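Local coordinates for protein antibiotic biosynthesis monooxygenase (Shewanella loihica, PDB 2RIL) that probably acts as a monooxygenase of the antibiotic biosynthesis monooxygenase family, with a dimeric alpha-beta barrel fold, at residues D17-A22 against Y54-V59. Numbering follows the deposited sequence.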
ATOM      1  N   ASP A  17      -1.945 -15.634 -14.345  1.00 16.67           N
ATOM      2  CA  ASP A  17      -1.864 -16.995 -13.931  1.00 16.64           C
ATOM      3  C   ASP A  17      -0.620 -17.354 -13.118  1.00 17.23           C
ATOM      4  O   ASP A  17      -0.437 -18.548 -12.836  1.00 20.43           O
ATOM      5  CB  ASP A  17      -1.982 -17.965 -15.155  1.00 16.62           C
ATOM      6  CG  ASP A  17      -2.739 -19.237 -14.805  1.00 19.05           C
ATOM      7  OD1 ASP A  17      -3.575 -19.187 -13.895  1.00 21.45           O
ATOM      8  OD2 ASP A  17      -2.490 -20.294 -15.431  1.00 20.15           O
ATOM      9  N   LYS A  18       0.205 -16.379 -12.703  1.00 16.16           N
ATOM     10  CA  LYS A  18       1.451 -16.663 -11.982  1.00 16.77           C
ATOM     11  C   LYS A  18       1.483 -16.165 -10.520  1.00 14.99           C
ATOM     12  O   LYS A  18       2.569 -15.914  -9.974  1.00 15.14           O
ATOM     13  CB  LYS A  18       2.659 -16.073 -12.682  1.00 18.41           C
ATOM     14  CG  LYS A  18       2.769 -16.425 -14.157  1.00 22.88           C
ATOM     15  CD  LYS A  18       2.823 -17.898 -14.403  1.00 28.55           C
ATOM     16  CE  LYS A  18       4.248 -18.359 -14.470  1.00 31.65           C
ATOM     17  NZ  LYS A  18       4.307 -19.815 -14.723  1.00 35.12           N
ATOM     18  N   LEU A  19       0.320 -16.059  -9.895  1.00 13.92           N
ATOM     19  CA  LEU A  19       0.267 -15.535  -8.533  1.00 13.98           C
ATOM     20  C   LEU A  19       1.071 -16.374  -7.539  1.00 12.32           C
ATOM     21  O   LEU A  19       1.854 -15.845  -6.761  1.00 11.28           O
ATOM     22  CB  LEU A  19      -1.166 -15.410  -8.076  1.00 14.04           C
ATOM     23  CG  LEU A  19      -1.389 -14.882  -6.659  1.00 15.57           C
ATOM     24  CD1 LEU A  19      -0.820 -13.457  -6.525  1.00 17.49           C
ATOM     25  CD2 LEU A  19      -2.885 -14.937  -6.322  1.00 17.11           C
ATOM     26  N   GLU A  20       0.927 -17.698  -7.592  1.00 11.82           N
ATOM     27  CA  GLU A  20       1.620 -18.498  -6.585  1.00 11.57           C
ATOM     28  C   GLU A  20       3.127 -18.396  -6.737  1.00 11.31           C
ATOM     29  O   GLU A  20       3.858 -18.335  -5.747  1.00 11.17           O
ATOM     30  CB  GLU A  20       1.159 -19.969  -6.597  1.00 11.90           C
ATOM     31  CG  GLU A  20       1.783 -20.810  -5.489  1.00 12.42           C
ATOM     32  CD  GLU A  20       1.368 -20.435  -4.075  1.00 14.05           C
ATOM     33  OE1 GLU A  20       0.301 -19.854  -3.904  1.00 12.93           O
ATOM     34  OE2 GLU A  20       2.109 -20.720  -3.084  1.00 14.49           O
ATOM     35  N   ALA A  21       3.621 -18.418  -7.974  1.00 12.05           N
ATOM     36  CA  ALA A  21       5.026 -18.258  -8.207  1.00 11.61           C
ATOM     37  C   ALA A  21       5.515 -16.914  -7.665  1.00 11.94           C
ATOM     38  O   ALA A  21       6.599 -16.817  -7.101  1.00 13.00           O
ATOM     39  CB  ALA A  21       5.359 -18.378  -9.713  1.00 13.47           C
ATOM     40  N   ALA A  22       4.719 -15.872  -7.863  1.00 11.77           N
ATOM     41  CA  ALA A  22       5.087 -14.529  -7.362  1.00 11.86           C
ATOM     42  C   ALA A  22       5.140 -14.516  -5.843  1.00 11.01           C
ATOM     43  O   ALA A  22       6.070 -13.938  -5.265  1.00 11.42           O
ATOM     44  CB  ALA A  22       4.084 -13.494  -7.862  1.00 12.75           C
ATOM     45  N   TYR A  54      -2.414  -4.267  -9.355  1.00  9.49           N
ATOM     46  CA  TYR A  54      -1.409  -4.835  -8.475  1.00  7.92           C
ATOM     47  C   TYR A  54      -2.051  -5.987  -7.694  1.00  8.01           C
ATOM     48  O   TYR A  54      -2.732  -5.751  -6.686  1.00  8.67           O
ATOM     49  CB  TYR A  54      -0.901  -3.729  -7.537  1.00  9.16           C
ATOM     50  CG  TYR A  54      -0.242  -2.601  -8.273  1.00  9.05           C
ATOM     51  CD1 TYR A  54       0.896  -2.812  -9.016  1.00  8.67           C
ATOM     52  CD2 TYR A  54      -0.758  -1.296  -8.213  1.00  9.28           C
ATOM     53  CE1 TYR A  54       1.533  -1.765  -9.683  1.00  8.39           C
ATOM     54  CE2 TYR A  54      -0.122  -0.262  -8.850  1.00  9.02           C
ATOM     55  CZ  TYR A  54       0.999  -0.499  -9.614  1.00  8.69           C
ATOM     56  OH  TYR A  54       1.612   0.553 -10.273  1.00 10.68           O
ATOM     57  N   GLN A  55      -1.864  -7.230  -8.144  0.50  8.08           N
ATOM     58  CA  GLN A  55      -2.478  -8.353  -7.444  0.50  8.64           C
ATOM     59  C   GLN A  55      -1.786  -8.625  -6.099  0.50  8.05           C
ATOM     60  O   GLN A  55      -2.381  -9.269  -5.246  0.50  8.34           O
ATOM     61  CB  GLN A  55      -2.484  -9.636  -8.275  0.50  9.23           C
ATOM     62  CG  GLN A  55      -3.501  -9.715  -9.397  0.50  9.64           C
ATOM     63  CD  GLN A  55      -3.566 -11.119  -9.946  0.50 10.38           C
ATOM     64  OE1 GLN A  55      -4.070 -12.023  -9.287  0.50 12.96           O
ATOM     65  NE2 GLN A  55      -3.063 -11.303 -11.161  0.50 13.43           N
ATOM     66  N   LEU A  56      -0.546  -8.143  -5.934  1.00  7.76           N
ATOM     67  CA  LEU A  56       0.182  -8.181  -4.664  1.00  7.52           C
ATOM     68  C   LEU A  56       0.711  -6.813  -4.341  1.00  7.68           C
ATOM     69  O   LEU A  56       1.232  -6.139  -5.210  1.00  7.43           O
ATOM     70  CB  LEU A  56       1.370  -9.139  -4.676  1.00  8.66           C
ATOM     71  CG  LEU A  56       1.024 -10.614  -4.869  1.00  8.10           C
ATOM     72  CD1 LEU A  56       2.329 -11.410  -5.165  1.00  9.81           C
ATOM     73  CD2 LEU A  56       0.267 -11.186  -3.669  1.00  8.19           C
ATOM     74  N   ILE A  57       0.561  -6.399  -3.079  1.00  6.58           N
ATOM     75  CA  ILE A  57       1.213  -5.200  -2.562  1.00  6.26           C
ATOM     76  C   ILE A  57       1.761  -5.504  -1.201  1.00  6.62           C
ATOM     77  O   ILE A  57       1.001  -5.903  -0.305  1.00  7.24           O
ATOM     78  CB  ILE A  57       0.271  -3.959  -2.430  1.00  6.40           C
ATOM     79  CG1 ILE A  57      -0.384  -3.618  -3.777  1.00  5.69           C
ATOM     80  CG2 ILE A  57       1.049  -2.776  -1.865  1.00  6.50           C
ATOM     81  CD1 ILE A  57      -1.245  -2.358  -3.782  1.00  7.66           C
ATOM     82  N   ASN A  58       3.081  -5.416  -1.038  1.00  5.98           N
ATOM     83  CA  ASN A  58       3.670  -5.620   0.278  1.00  5.47           C
ATOM     84  C   ASN A  58       3.766  -4.306   1.024  1.00  5.55           C
ATOM     85  O   ASN A  58       4.103  -3.257   0.449  1.00  6.88           O
ATOM     86  CB  ASN A  58       5.051  -6.249   0.190  1.00  6.09           C
ATOM     87  CG  ASN A  58       5.568  -6.668   1.550  1.00  6.32           C
ATOM     88  OD1 ASN A  58       4.786  -7.199   2.366  1.00  7.89           O
ATOM     89  ND2 ASN A  58       6.857  -6.453   1.812  1.00  8.32           N
ATOM     90  N   VAL A  59       3.500  -4.354   2.335  1.00  5.85           N
ATOM     91  CA  VAL A  59       3.623  -3.213   3.223  1.00  6.49           C
ATOM     92  C   VAL A  59       4.460  -3.663   4.414  1.00  6.87           C
ATOM     93  O   VAL A  59       3.990  -4.456   5.207  1.00  8.10           O
ATOM     94  CB  VAL A  59       2.263  -2.686   3.670  1.00  6.72           C
ATOM     95  CG1 VAL A  59       2.466  -1.375   4.515  1.00  7.83           C
ATOM     96  CG2 VAL A  59       1.314  -2.358   2.495  1.00  8.39           C
TER
HETATM   97  O   HOH W   1      -2.326 -13.524 -11.915  1.00 30.52           O
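Leu19, in the first turn of helix 19-33, meets Leu56 of strand 56-62, a compact example of how a helix is seated on a beta sheet by a small set of apolar side chains. Leu19 CD1 does the touching: it lies 3.8 Å from both CG and CD2 of Leu56, and slightly farther from Leu56 CD1, so that one methyl rests against the forked end of the other leucine. The two side chains meet at a slant. Leu19 reaches the sheet because its CG extends anti to the backbone N (chi1 180°), while the fork of Leu56 opens toward the helix. One turn's advance brings up Ala22, whose CB stands 3.8 Å from Leu56 CD1 and adds a second apolar contact on that methyl. Alongside, Gln55 runs past Leu19, its OE1 4.3 Å from Leu19 CD2. A water lies between Gln55 NE2 and Asp17 N, but it sits implausibly close to NE2 and its link to Asp17 N is weak, so this bridge is doubtful. Strands 39-47 and 6-12 flank this strand, Leu19 also touching Gln46 and Leu56 touching Phe12, while Ile97 of the second subunit packs on Leu56. With no direct hydrogen bond between the segments, the helix start is held to the sheet of this ferredoxin-like dimeric alpha-beta barrel fold mainly by the apolar packing of Leu19 and Ala22 against Leu56.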